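Local coordinates for protein metallo-beta-lactamase (Pseudomonas stutzeri, PDB 4ZEJ) that probably hydrolyses beta-lactam antibiotics to substituted beta-amino acids in the periplasm, using two zinc ions, and so confers antibiotic resistance, at residues A[98-103]-A[138-143]. Sequence-based numbering, arbitrary orientation.
Sequences TTSTNH and HTIDNV. With ZN (zinc ion), chain D.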
loop_
_atom_site.group_PDB
_atom_site.type_symbol
_atom_site.label_atom_id
_atom_site.label_comp_id
_atom_site.label_asym_id
_atom_site.label_seq_id
_atom_site.Cartn_x
_atom_site.Cartn_y
_atom_site.Cartn_z
ATOM N N THR A 98 9.610 6.024 1.245
ATOM C CA THR A 98 9.935 7.315 1.865
ATOM C C THR A 98 11.183 7.208 2.741
ATOM O O THR A 98 11.609 6.105 3.106
ATOM C CB THR A 98 8.814 7.847 2.765
ATOM O OG1 THR A 98 8.603 6.930 3.852
ATOM C CG2 THR A 98 7.523 8.050 1.978
ATOM N N THR A 99 11.742 8.373 3.071
ATOM C CA THR A 99 12.839 8.505 4.034
ATOM C C THR A 99 12.547 7.746 5.328
ATOM O O THR A 99 13.381 6.957 5.794
ATOM C CB THR A 99 13.088 10.000 4.365
ATOM O OG1 THR A 99 13.350 10.711 3.151
ATOM C CG2 THR A 99 14.273 10.186 5.305
ATOM N N SER A 100 11.363 7.978 5.891
ATOM C CA SER A 100 10.984 7.362 7.165
ATOM C C SER A 100 10.867 5.841 7.034
ATOM O O SER A 100 11.379 5.112 7.870
ATOM C CB SER A 100 9.674 7.948 7.693
ATOM O OG SER A 100 9.352 7.403 8.964
ATOM N N THR A 101 10.205 5.376 5.975
ATOM C CA THR A 101 10.091 3.947 5.708
ATOM C C THR A 101 11.447 3.256 5.514
ATOM O O THR A 101 11.689 2.212 6.114
ATOM C CB THR A 101 9.184 3.688 4.497
ATOM O OG1 THR A 101 7.871 4.158 4.817
ATOM C CG2 THR A 101 9.137 2.210 4.134
ATOM N N ASN A 102 12.313 3.839 4.688
ATOM C CA ASN A 102 13.669 3.296 4.492
ATOM C C ASN A 102 14.503 3.272 5.781
ATOM O O ASN A 102 15.242 2.308 6.011
ATOM C CB ASN A 102 14.428 4.031 3.369
ATOM C CG ASN A 102 14.512 3.230 2.073
ATOM O OD1 ASN A 102 13.875 2.185 1.903
ATOM N ND2 ASN A 102 15.322 3.721 1.144
ATOM N N HIS A 103 14.375 4.310 6.614
ATOM C CA HIS A 103 15.029 4.331 7.938
ATOM C C HIS A 103 14.564 3.173 8.816
ATOM O O HIS A 103 15.372 2.489 9.448
ATOM C CB HIS A 103 14.767 5.661 8.662
ATOM C CG HIS A 103 15.378 5.739 10.026
ATOM N ND1 HIS A 103 16.731 5.913 10.225
ATOM C CD2 HIS A 103 14.823 5.672 11.261
ATOM C CE1 HIS A 103 16.986 5.946 11.521
ATOM N NE2 HIS A 103 15.846 5.800 12.173
ATOM N N HIS A 138 -1.559 3.944 11.543
ATOM C CA HIS A 138 -1.131 2.566 11.682
ATOM C C HIS A 138 0.336 2.475 12.124
ATOM O O HIS A 138 0.685 1.666 12.995
ATOM C CB HIS A 138 -1.349 1.822 10.361
ATOM C CG HIS A 138 -0.779 0.451 10.360
ATOM N ND1 HIS A 138 -1.331 -0.572 11.093
ATOM C CD2 HIS A 138 0.303 -0.070 9.734
ATOM C CE1 HIS A 138 -0.613 -1.662 10.933
ATOM N NE2 HIS A 138 0.386 -1.378 10.122
ATOM N N THR A 139 1.177 3.284 11.485
ATOM C CA THR A 139 2.565 3.488 11.892
ATOM C C THR A 139 2.917 4.957 11.703
ATOM O O THR A 139 2.146 5.729 11.107
ATOM C CB THR A 139 3.550 2.674 11.038
ATOM O OG1 THR A 139 3.356 3.005 9.652
ATOM C CG2 THR A 139 3.378 1.165 11.258
ATOM N N ILE A 140 4.101 5.334 12.188
ATOM C CA ILE A 140 4.584 6.691 11.996
ATOM C C ILE A 140 4.885 7.006 10.527
ATOM O O ILE A 140 4.782 8.170 10.124
ATOM C CB ILE A 140 5.821 7.003 12.895
ATOM C CG1 ILE A 140 6.087 8.516 12.995
ATOM C CG2 ILE A 140 7.067 6.295 12.394
ATOM C CD1 ILE A 140 4.912 9.357 13.454
ATOM N N ASP A 141 5.259 5.994 9.736
ATOM C CA ASP A 141 5.695 6.223 8.343
ATOM C C ASP A 141 4.594 6.082 7.283
ATOM O O ASP A 141 4.841 6.363 6.115
ATOM C CB ASP A 141 6.888 5.330 7.985
ATOM C CG ASP A 141 6.549 3.855 7.981
ATOM O OD1 ASP A 141 7.052 3.117 7.096
ATOM O OD2 ASP A 141 5.781 3.426 8.869
ATOM N N ASN A 142 3.392 5.662 7.667
ATOM C CA ASN A 142 2.368 5.345 6.664
ATOM C C ASN A 142 2.036 6.484 5.685
ATOM O O ASN A 142 1.866 7.624 6.094
ATOM C CB ASN A 142 1.097 4.690 7.265
ATOM C CG ASN A 142 0.383 5.511 8.347
ATOM O OD1 ASN A 142 -0.343 4.917 9.142
ATOM N ND2 ASN A 142 0.524 6.829 8.376
ATOM N N VAL A 143 1.972 6.160 4.397
ATOM C CA VAL A 143 1.593 7.117 3.366
ATOM C C VAL A 143 0.463 6.531 2.545
ATOM O O VAL A 143 0.268 5.298 2.500
ATOM C CB VAL A 143 2.772 7.503 2.438
ATOM C CG1 VAL A 143 3.851 8.220 3.235
ATOM C CG2 VAL A 143 3.370 6.290 1.724
HETATM ZN ZN ZN D . 1.793 -2.597 9.181
HETATM O O HOH W 1 6.655 8.327 5.490
HETATM O O HOH W 2 1.156 -4.420 10.801
#
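In the second shell of the zinc site of this class B beta-lactamase, Asp141 of the zinc-bearing loop reaches across to Thr101 in the first turn of helix 99-107. Thr101 OG1 donates to Asp141 OD1 at 2.6 Å, meeting the carboxylate on its anti side and 20° out of its plane. Asp141 CG lies between its own backbone N and carbonyl carbon (chi1 65°), a turn that brings OD1 to the helix; the side chains of Asp141 and Thr101 cross nearly at right angles. The other oxygen, Asp141 OD2, accepts from Thr139 OG1 at 2.6 Å, also on the anti side. A short, two-oxygen acid suits this place: it accepts one hydrogen bond from a helix hydroxyl and one from a hydroxyl of its own loop, which fixes the rotation of the buried carboxylate. In the alpha-beta/beta-alpha sandwich of the superfamily, the contact joins the halves built on the two sheets: the helix follows strand 95-98 of one, and the loop leads into strand 144-147 of the other. Threonine suits the N-cap position 98 twice over: Thr98 OG1 lies 2.9 Å from a water that donates to Asp141 O, and its methyl CG2 packs on apolar Val143 CG1 at 3.9 Å. Ser100 OG rests 3.4 Å from Asp141 CB. Three residues before Asp141, His138 NE2 binds zinc at 2.1 Å, alongside His76 and His78; Asp141 also touches the side chain of His76.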